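Long-range contacts in H127A/Y244A mutant of alginate lyase AlyC3 in complex with dimannuronate (Psychromonas sp., PDB 7C8F), which probably cleaves alginate by beta-elimination in its unmutated form and here, as a double mutant, holds dimannuronate in its substrate cleft: residues B[118-123]-B[240-245]; B[141-146]-B[158-163]; B[192-197]-B[222-227]. One frame throughout, in Å; residues are numbered along the deposited sequence. Where two conformers were deposited one is given.

In the fold
All three contacts belong to the antiparallel framework of one alginate lyase domain. Contact 1 joins strands 119-129 and 242-245, contact 2 joins 143-148 and 157-163, and since 119-129 and 143-148 are neighbours, the two contacts touch and lie about 10 Å apart, centre to centre. Strand 189-196 continues the same sheet beyond 157-163. Contact 3 sets it against strand 221-227, an outermost strand of the second large sheet, its centre about 10 Å from that of contact 2 and about 17 Å from that of contact 1. Along the chain, contacts 2 and 3 follow one another between the halves of contact 1. The series thus runs from the sugar-binding cleft to the sandwich margin.

Contact 1: B[118-123]-B[240-245]; sequences NEITFL and AGVANQ
Strands 119-123 and 242-245 run antiparallel at 159°, with Glu119-Gln245 and Thr121-Ala243 as hydrogen-bonded pairs and Ile120-Asn244 as a non-hydrogen-bonded pair between them. Beyond Thr121 the register slips by one residue in a beta bulge, and Gly241 N reaches Phe122 O (3.1 Å) where the chain turns its corner. The backbone angles of Gly241 suit glycine alone, and its carbonyl oxygen lies against Phe122 CB at 3.1 Å. At the other end Asn118 and Glu119 both face Gln245, a G1 bulge.

The main side-chain bond is from Thr121 OG1 to Gln245 OE1, 2.8 Å long and tilted 25° from the amide plane. Gln245 makes it by bending at chi2 (93°), which brings its amide oxygen to Thr121 on their common face; OE1 also lies 3.7 Å from Glu119 CB. Glu119 OE1 is held by Gln117 and a salt bridge to Arg144, OE2 by one to Lys148. On the face of Ile120 and Leu123, Ile120 CG2 and Val242 CG1 meet loosely at 4.3 Å, both residues touching Ser251 and Val242 pointing away from strand 119-123; Leu123 CD2 packs on Ala240 CB at 3.8 Å.

Ala243 is evidently an engineered position, an alanine where the family motif carries tyrosine. With Gln245 about 4 Å from a bound mannuronate, this strand pair forms part of the substrate cleft of the PL7 beta-jelly roll.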
loop_
_atom_site.group_PDB
_atom_site.type_symbol
_atom_site.label_atom_id
_atom_site.label_comp_id
_atom_site.label_asym_id
_atom_site.label_seq_id
_atom_site.Cartn_x
_atom_site.Cartn_y
_atom_site.Cartn_z
ATOM N N ASN B 118 -2.652 17.315 24.775
ATOM C CA ASN B 118 -3.737 17.315 25.753
ATOM C C ASN B 118 -5.014 16.693 25.180
ATOM O O ASN B 118 -6.068 17.325 25.081
ATOM C CB ASN B 118 -3.967 18.712 26.344
ATOM C CG ASN B 118 -3.022 19.003 27.496
ATOM O OD1 ASN B 118 -2.226 18.145 27.880
ATOM N ND2 ASN B 118 -3.099 20.204 28.048
ATOM N N GLU B 119 -4.893 15.406 24.819
ATOM C CA GLU B 119 -5.992 14.601 24.296
ATOM C C GLU B 119 -6.085 13.294 25.073
ATOM O O GLU B 119 -5.083 12.788 25.590
ATOM C CB GLU B 119 -5.784 14.265 22.793
ATOM C CG GLU B 119 -5.852 15.495 21.895
ATOM C CD GLU B 119 -5.333 15.271 20.498
ATOM O OE1 GLU B 119 -5.041 14.111 20.121
ATOM O OE2 GLU B 119 -5.211 16.273 19.764
ATOM N N ILE B 120 -7.303 12.758 25.161
ATOM C CA ILE B 120 -7.551 11.373 25.561
ATOM C C ILE B 120 -8.209 10.689 24.374
ATOM O O ILE B 120 -9.280 11.117 23.930
ATOM C CB ILE B 120 -8.463 11.278 26.799
ATOM C CG1 ILE B 120 -7.768 11.876 28.024
ATOM C CG2 ILE B 120 -8.856 9.792 27.054
ATOM C CD1 ILE B 120 -8.735 12.285 29.141
ATOM N N THR B 121 -7.585 9.623 23.867
ATOM C CA THR B 121 -8.138 8.859 22.756
ATOM C C THR B 121 -8.899 7.684 23.329
ATOM O O THR B 121 -8.347 6.937 24.136
ATOM C CB THR B 121 -7.013 8.344 21.861
ATOM O OG1 THR B 121 -6.297 9.464 21.330
ATOM C CG2 THR B 121 -7.559 7.467 20.717
ATOM N N PHE B 122 -10.163 7.525 22.935
ATOM C CA PHE B 122 -10.985 6.456 23.490
ATOM C C PHE B 122 -11.616 5.524 22.459
ATOM O O PHE B 122 -12.129 4.467 22.849
ATOM C CB PHE B 122 -12.032 7.008 24.485
ATOM C CG PHE B 122 -12.981 8.001 23.887
ATOM C CD1 PHE B 122 -12.673 9.359 23.864
ATOM C CD2 PHE B 122 -14.180 7.578 23.353
ATOM C CE1 PHE B 122 -13.550 10.284 23.297
ATOM C CE2 PHE B 122 -15.068 8.486 22.797
ATOM C CZ PHE B 122 -14.751 9.853 22.766
ATOM N N LEU B 123 -11.572 5.856 21.171
ATOM C CA LEU B 123 -11.925 4.919 20.110
ATOM C C LEU B 123 -10.915 5.093 18.998
ATOM O O LEU B 123 -10.483 6.219 18.728
ATOM C CB LEU B 123 -13.322 5.180 19.542
ATOM C CG LEU B 123 -14.467 5.171 20.562
ATOM C CD1 LEU B 123 -15.718 5.801 19.978
ATOM C CD2 LEU B 123 -14.767 3.745 21.022
ATOM N N ALA B 240 -10.809 0.284 21.688
ATOM C CA ALA B 240 -11.625 1.124 22.547
ATOM C C ALA B 240 -11.070 1.068 23.959
ATOM O O ALA B 240 -10.681 -0.003 24.430
ATOM C CB ALA B 240 -13.092 0.673 22.543
ATOM N N GLY B 241 -11.047 2.218 24.627
ATOM C CA GLY B 241 -10.600 2.288 26.009
ATOM C C GLY B 241 -10.078 3.677 26.290
ATOM O O GLY B 241 -10.776 4.655 25.990
ATOM N N VAL B 242 -8.857 3.797 26.817
ATOM C CA VAL B 242 -8.192 5.093 26.958
ATOM C C VAL B 242 -6.747 4.975 26.513
ATOM O O VAL B 242 -6.097 3.944 26.718
ATOM C CB VAL B 242 -8.238 5.652 28.398
ATOM C CG1 VAL B 242 -9.646 5.988 28.794
ATOM C CG2 VAL B 242 -7.622 4.657 29.372
ATOM N N ALA B 243 -6.255 6.038 25.887
ATOM C CA ALA B 243 -4.846 6.202 25.572
ATOM C C ALA B 243 -4.524 7.661 25.842
ATOM O O ALA B 243 -5.265 8.546 25.403
ATOM C CB ALA B 243 -4.547 5.834 24.113
ATOM N N ASN B 244 -3.443 7.919 26.576
ATOM C CA ASN B 244 -3.174 9.248 27.118
ATOM C C ASN B 244 -2.234 10.016 26.210
ATOM O O ASN B 244 -1.124 9.553 25.918
ATOM C CB ASN B 244 -2.531 9.151 28.501
ATOM C CG ASN B 244 -3.449 8.556 29.528
ATOM O OD1 ASN B 244 -4.661 8.479 29.336
ATOM N ND2 ASN B 244 -2.874 8.136 30.654
ATOM N N GLN B 245 -2.677 11.198 25.778
ATOM C CA GLN B 245 -1.790 12.180 25.171
ATOM C C GLN B 245 -1.792 13.435 26.040
ATOM O O GLN B 245 -2.181 14.525 25.599
ATOM C CB GLN B 245 -2.189 12.452 23.716
ATOM C CG GLN B 245 -1.977 11.236 22.782
ATOM C CD GLN B 245 -3.221 10.351 22.618
ATOM O OE1 GLN B 245 -4.356 10.813 22.752
ATOM N NE2 GLN B 245 -3.004 9.068 22.314
#

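Contact 2: B[141-146]-B[158-163]; sequences PLLRVV and FWAMVK. With BEM (beta-D-mannopyranuronic acid), chain D.
The sugar-binding cleft of this jelly-roll lyase is floored in part by two antiparallel strands, 143-146 and 158-163, whose outward face presents Arg144 to a bound mannuronate. One face of the guanidinium is turned to the C3-C4 side of the sugar, whose ring is tilted about 35° to it, with the C3-bound oxygen O3 3.8 Å from the guanidinium plane, over its centre. A bend at chi3 (-59°) turns the head of Arg144 into this position, and NH2 also rests 3.9 Å from Met161 CG. NH1 is in a salt bridge with Glu119 OE1 and hydrogen-bonded to Thr121 OG1. Pro141 borders the same sugar, its CD 3.6 Å from carboxylate oxygen O6A. Replacing Arg144 by a leucine would remove the guanidinium and is likely to leave Glu119 OE1 without its charged mate and sugar oxygens O3 and O4 without the polar face turned to them.

Backbone bonds join Arg144 to Met161 in both directions and Val146 to Trp159 likewise. Nearer the cleft end Lys163 N bonds to Leu142 O, and a water donates to both Pro141 O and Met161 O, 2.8 Å from each, tying the loop to the strand. Farther along the Arg144 face, Val146 CG2 meets the terminal methyl CE of Met161 at 4.0 Å. The reverse face is apolar: Leu143 CD1 touches Ala160 CB (3.6 Å) and Val162 CG2 (3.9 Å).

Strand 119-129 flanks the pair at Val145, where Phe122 packs, and strand 189-196 borders Phe158 on the other side. Beneath them, strand 203-210 of the second sheet receives Leu143 on Ile207 and Val145 on Phe205.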
loop_
_atom_site.group_PDB
_atom_site.type_symbol
_atom_site.label_atom_id
_atom_site.label_comp_id
_atom_site.label_asym_id
_atom_site.label_seq_id
_atom_site.Cartn_x
_atom_site.Cartn_y
_atom_site.Cartn_z
ATOM N N PRO B 141 -2.799 5.814 13.014
ATOM C CA PRO B 141 -4.135 5.215 12.921
ATOM C C PRO B 141 -4.970 5.929 11.877
ATOM O O PRO B 141 -4.791 7.124 11.614
ATOM C CB PRO B 141 -4.721 5.424 14.321
ATOM C CG PRO B 141 -4.018 6.607 14.843
ATOM C CD PRO B 141 -2.637 6.659 14.204
ATOM N N LEU B 142 -5.898 5.183 11.274
ATOM C CA LEU B 142 -6.863 5.815 10.385
ATOM C C LEU B 142 -7.709 6.831 11.136
ATOM O O LEU B 142 -7.963 7.929 10.628
ATOM C CB LEU B 142 -7.760 4.755 9.740
ATOM C CG LEU B 142 -8.883 5.312 8.860
ATOM C CD1 LEU B 142 -8.320 6.098 7.687
ATOM C CD2 LEU B 142 -9.801 4.203 8.380
ATOM N N LEU B 143 -8.149 6.490 12.347
ATOM C CA LEU B 143 -9.055 7.332 13.117
ATOM C C LEU B 143 -8.674 7.286 14.582
ATOM O O LEU B 143 -8.467 6.200 15.128
ATOM C CB LEU B 143 -10.499 6.819 12.966
ATOM C CG LEU B 143 -11.525 7.427 13.938
ATOM C CD1 LEU B 143 -11.758 8.924 13.635
ATOM C CD2 LEU B 143 -12.846 6.645 13.885
ATOM N N ARG B 144 -8.707 8.440 15.204
ATOM C CA ARG B 144 -8.686 8.568 16.617
ATOM C C ARG B 144 -9.918 9.436 17.012
ATOM O O ARG B 144 -10.085 10.489 16.511
ATOM C CB ARG B 144 -7.423 9.215 17.174
ATOM C CG ARG B 144 -6.164 8.419 17.007
ATOM C CD ARG B 144 -5.019 9.064 17.786
ATOM N NE ARG B 144 -4.737 10.419 17.377
ATOM C CZ ARG B 144 -4.731 11.462 18.162
ATOM N NH1 ARG B 144 -5.026 11.344 19.410
ATOM N NH2 ARG B 144 -4.487 12.640 17.679
ATOM N N VAL B 145 -10.742 8.937 17.910
ATOM C CA VAL B 145 -11.844 9.693 18.466
ATOM C C VAL B 145 -11.318 10.113 19.837
ATOM O O VAL B 145 -10.996 9.314 20.650
ATOM C CB VAL B 145 -13.163 8.914 18.580
ATOM C CG1 VAL B 145 -14.239 9.830 19.146
ATOM C CG2 VAL B 145 -13.598 8.414 17.219
ATOM N N VAL B 146 -11.259 11.419 20.033
ATOM C CA VAL B 146 -10.686 12.000 21.215
ATOM C C VAL B 146 -11.502 13.044 21.927
ATOM O O VAL B 146 -12.372 13.616 21.366
ATOM C CB VAL B 146 -9.346 12.717 20.857
ATOM C CG1 VAL B 146 -8.456 11.827 20.053
ATOM C CG2 VAL B 146 -9.552 14.035 20.105
ATOM N N PHE B 158 -15.327 16.667 21.601
ATOM C CA PHE B 158 -14.921 15.428 20.951
ATOM C C PHE B 158 -14.536 15.732 19.510
ATOM O O PHE B 158 -15.170 16.564 18.851
ATOM C CB PHE B 158 -16.108 14.475 20.907
ATOM C CG PHE B 158 -16.543 13.956 22.244
ATOM C CD1 PHE B 158 -15.633 13.381 23.122
ATOM C CD2 PHE B 158 -17.876 14.031 22.614
ATOM C CE1 PHE B 158 -16.052 12.872 24.339
ATOM C CE2 PHE B 158 -18.305 13.525 23.832
ATOM C CZ PHE B 158 -17.387 12.956 24.699
ATOM N N TRP B 159 -13.515 15.032 19.009
ATOM C CA TRP B 159 -13.052 15.214 17.637
ATOM C C TRP B 159 -12.748 13.856 17.029
ATOM O O TRP B 159 -12.315 12.935 17.728
ATOM C CB TRP B 159 -11.750 16.032 17.554
ATOM C CG TRP B 159 -11.858 17.405 18.134
ATOM C CD1 TRP B 159 -11.696 17.742 19.446
ATOM C CD2 TRP B 159 -12.155 18.619 17.434
ATOM N NE1 TRP B 159 -11.867 19.098 19.604
ATOM C CE2 TRP B 159 -12.160 19.654 18.390
ATOM C CE3 TRP B 159 -12.428 18.928 16.100
ATOM C CZ2 TRP B 159 -12.426 20.978 18.057
ATOM C CZ3 TRP B 159 -12.692 20.265 15.767
ATOM C CH2 TRP B 159 -12.687 21.260 16.745
ATOM N N ALA B 160 -12.945 13.756 15.718
ATOM C CA ALA B 160 -12.417 12.643 14.930
ATOM C C ALA B 160 -11.190 13.132 14.174
ATOM O O ALA B 160 -11.288 14.042 13.343
ATOM C CB ALA B 160 -13.464 12.125 13.948
ATOM N N MET B 161 -10.035 12.557 14.485
ATOM C CA MET B 161 -8.785 12.869 13.811
ATOM C C MET B 161 -8.574 11.773 12.781
ATOM O O MET B 161 -8.329 10.618 13.143
ATOM C CB MET B 161 -7.645 12.880 14.828
ATOM C CG MET B 161 -7.897 13.776 16.048
ATOM S SD MET B 161 -8.150 15.500 15.577
ATOM C CE MET B 161 -8.050 16.330 17.173
ATOM N N VAL B 162 -8.684 12.113 11.507
ATOM C CA VAL B 162 -8.683 11.128 10.427
ATOM C C VAL B 162 -7.419 11.295 9.604
ATOM O O VAL B 162 -7.184 12.359 9.018
ATOM C CB VAL B 162 -9.945 11.252 9.559
ATOM C CG1 VAL B 162 -9.916 10.242 8.418
ATOM C CG2 VAL B 162 -11.191 11.054 10.420
ATOM N N LYS B 163 -6.607 10.240 9.546
ATOM C CA LYS B 163 -5.454 10.236 8.661
ATOM C C LYS B 163 -5.969 10.149 7.230
ATOM O O LYS B 163 -6.763 9.252 6.902
ATOM C CB LYS B 163 -4.600 9.020 9.030
ATOM C CG LYS B 163 -3.474 8.643 8.074
ATOM C CD LYS B 163 -2.345 9.682 8.010
ATOM C CE LYS B 163 -1.123 9.010 7.337
ATOM N NZ LYS B 163 -0.019 9.942 6.989
HETATM C C1 BEM D . 0.071 8.026 17.657
HETATM C C2 BEM D . 0.038 9.249 18.569
HETATM O O2 BEM D . 1.275 9.941 18.496
HETATM C C3 BEM D . -1.025 10.201 18.076
HETATM O O3 BEM D . -0.952 11.412 18.752
HETATM C C4 BEM D . -0.628 10.604 16.700
HETATM O O4 BEM D . -1.368 11.697 16.242
HETATM C C5 BEM D . -0.741 9.393 15.846
HETATM O O5 BEM D . 0.209 8.486 16.342
HETATM C C6 BEM D . -0.438 9.741 14.446
HETATM O O6B BEM D . 0.681 9.577 14.023
HETATM O O6A BEM D . -1.396 9.966 13.765
HETATM O O HOH W 1 -5.843 9.384 12.937
#

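Contact 3: B[192-197]-B[222-227]; sequences YDLGKA and RLVEHD
Apolar packing dominates where Tyr192 meets Val224. Methyl CG1 of Val224 stands over the face of the tyrosine ring in a CH-pi contact, 3.9 Å from the centroid and only 13° off the ring normal. Its other methyl, CG2, touches the root of the same ring, 3.6 Å from Tyr192 CG. With CG1 anti to the backbone nitrogen (chi1 -180°), the valine fork spreads lengthwise along the ring. Leu194 extends this layer: its CD2 approaches Leu223 CD1 at 4.0 Å and Val224 CG2 at 4.1 Å, the two leucines meeting obliquely, and Leu223 CD1 also rests 3.9 Å from Leu194 CA.

Polar groups gather at the ends. The tyrosine hydroxyl OH lies 3.0 Å from His226 ND1, the two side chains crossing at about a right angle, while NE2 on the far side of the imidazole is hydrogen-bonded to Tyr230. Within 192-197, Asp193 OD1 accepts from Gly195 N at 3.0 Å, an Asx turn; OD1 is also hydrogen-bonded to His157.

The segments are antiparallel at 161°, but their axes stay 7.8 Å apart, so side chains bridge two separate sheets. Strand 189-196 is hydrogen-bonded to 157-163 in one of them; strand 221-227 is outermost in the other, beside 213-218, where Leu223 and Val224 face Ile216 in a classic bulge.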
loop_
_atom_site.group_PDB
_atom_site.type_symbol
_atom_site.label_atom_id
_atom_site.label_comp_id
_atom_site.label_asym_id
_atom_site.label_seq_id
_atom_site.Cartn_x
_atom_site.Cartn_y
_atom_site.Cartn_z
ATOM N N TYR B 192 -12.694 16.424 12.341
ATOM C CA TYR B 192 -14.134 16.649 12.407
ATOM C C TYR B 192 -14.547 16.941 13.843
ATOM O O TYR B 192 -14.190 16.198 14.765
ATOM C CB TYR B 192 -14.912 15.420 11.928
ATOM C CG TYR B 192 -14.642 15.016 10.487
ATOM C CD1 TYR B 192 -13.610 14.159 10.168
ATOM C CD2 TYR B 192 -15.435 15.506 9.442
ATOM C CE1 TYR B 192 -13.366 13.782 8.847
ATOM C CE2 TYR B 192 -15.203 15.141 8.129
ATOM C CZ TYR B 192 -14.164 14.277 7.835
ATOM O OH TYR B 192 -13.927 13.911 6.520
ATOM N N ASP B 193 -15.316 18.023 14.029
ATOM C CA ASP B 193 -15.848 18.396 15.328
ATOM C C ASP B 193 -17.057 17.527 15.613
ATOM O O ASP B 193 -18.057 17.576 14.885
ATOM C CB ASP B 193 -16.265 19.866 15.259
ATOM C CG ASP B 193 -16.679 20.447 16.601
ATOM O OD1 ASP B 193 -16.756 19.740 17.625
ATOM O OD2 ASP B 193 -16.942 21.680 16.603
ATOM N N LEU B 194 -16.965 16.703 16.650
ATOM C CA LEU B 194 -18.066 15.832 17.013
ATOM C C LEU B 194 -18.913 16.416 18.130
ATOM O O LEU B 194 -19.796 15.726 18.642
ATOM C CB LEU B 194 -17.537 14.445 17.393
ATOM C CG LEU B 194 -16.680 13.764 16.319
ATOM C CD1 LEU B 194 -16.245 12.370 16.789
ATOM C CD2 LEU B 194 -17.405 13.686 14.980
ATOM N N GLY B 195 -18.670 17.667 18.500
ATOM C CA GLY B 195 -19.512 18.375 19.444
ATOM C C GLY B 195 -18.867 18.533 20.818
ATOM O O GLY B 195 -17.961 17.793 21.214
ATOM N N LYS B 196 -19.383 19.503 21.569
ATOM C CA LYS B 196 -18.981 19.686 22.957
ATOM C C LYS B 196 -19.321 18.437 23.760
ATOM O O LYS B 196 -20.430 17.905 23.653
ATOM C CB LYS B 196 -19.733 20.892 23.537
ATOM C CG LYS B 196 -19.504 21.124 25.023
ATOM C CD LYS B 196 -18.120 21.691 25.308
ATOM C CE LYS B 196 -17.725 21.484 26.768
ATOM N NZ LYS B 196 -17.463 20.039 27.094
ATOM N N ALA B 197 -18.396 17.962 24.568
ATOM C CA ALA B 197 -18.648 16.795 25.392
ATOM C C ALA B 197 -19.534 17.239 26.544
ATOM O O ALA B 197 -19.277 18.239 27.143
ATOM C CB ALA B 197 -17.358 16.248 25.906
ATOM N N ARG B 222 -25.489 11.290 11.672
ATOM C CA ARG B 222 -24.313 11.045 10.843
ATOM C C ARG B 222 -23.524 12.341 10.694
ATOM O O ARG B 222 -23.997 13.324 10.111
ATOM C CB ARG B 222 -24.701 10.457 9.490
ATOM C CG ARG B 222 -23.528 9.807 8.744
ATOM C CD ARG B 222 -23.990 8.557 7.998
ATOM N NE ARG B 222 -24.354 7.481 8.915
ATOM C CZ ARG B 222 -24.740 6.268 8.530
ATOM N NH1 ARG B 222 -25.050 5.347 9.436
ATOM N NH2 ARG B 222 -24.817 5.978 7.238
ATOM N N LEU B 223 -22.316 12.354 11.252
ATOM C CA LEU B 223 -21.452 13.524 11.161
ATOM C C LEU B 223 -20.272 13.350 10.226
ATOM O O LEU B 223 -19.754 14.348 9.734
ATOM C CB LEU B 223 -20.915 13.926 12.538
ATOM C CG LEU B 223 -21.910 14.532 13.529
ATOM C CD1 LEU B 223 -21.216 14.929 14.821
ATOM C CD2 LEU B 223 -22.594 15.741 12.901
ATOM N N VAL B 224 -19.810 12.126 9.995
ATOM C CA VAL B 224 -18.648 11.880 9.147
ATOM C C VAL B 224 -19.009 10.803 8.137
ATOM O O VAL B 224 -19.485 9.726 8.520
ATOM C CB VAL B 224 -17.428 11.426 9.974
ATOM C CG1 VAL B 224 -16.222 11.183 9.061
ATOM C CG2 VAL B 224 -17.092 12.453 11.039
ATOM N N GLU B 225 -18.752 11.074 6.860
ATOM C CA GLU B 225 -18.879 10.082 5.785
ATOM C C GLU B 225 -17.693 10.347 4.867
ATOM O O GLU B 225 -17.776 11.145 3.924
ATOM C CB GLU B 225 -20.212 10.219 5.066
ATOM C CG GLU B 225 -20.486 9.121 4.057
ATOM C CD GLU B 225 -21.940 9.097 3.615
ATOM O OE1 GLU B 225 -22.788 9.699 4.312
ATOM O OE2 GLU B 225 -22.234 8.476 2.573
ATOM N N HIS B 226 -16.576 9.694 5.170
ATOM C CA HIS B 226 -15.277 10.053 4.617
ATOM C C HIS B 226 -14.788 8.947 3.684
ATOM O O HIS B 226 -14.748 7.772 4.068
ATOM C CB HIS B 226 -14.292 10.264 5.759
ATOM C CG HIS B 226 -12.928 10.675 5.309
ATOM N ND1 HIS B 226 -12.679 11.901 4.729
ATOM C CD2 HIS B 226 -11.743 10.022 5.330
ATOM C CE1 HIS B 226 -11.396 11.989 4.431
ATOM N NE2 HIS B 226 -10.805 10.865 4.793
ATOM N N ASP B 227 -14.425 9.319 2.457
ATOM C CA ASP B 227 -13.902 8.370 1.473
ATOM C C ASP B 227 -12.498 7.945 1.894
ATOM O O ASP B 227 -11.633 8.795 2.122
ATOM C CB ASP B 227 -13.885 9.062 0.102
ATOM C CG ASP B 227 -13.359 8.182 -1.042
ATOM O OD1 ASP B 227 -12.793 7.107 -0.805
ATOM O OD2 ASP B 227 -13.494 8.605 -2.215
#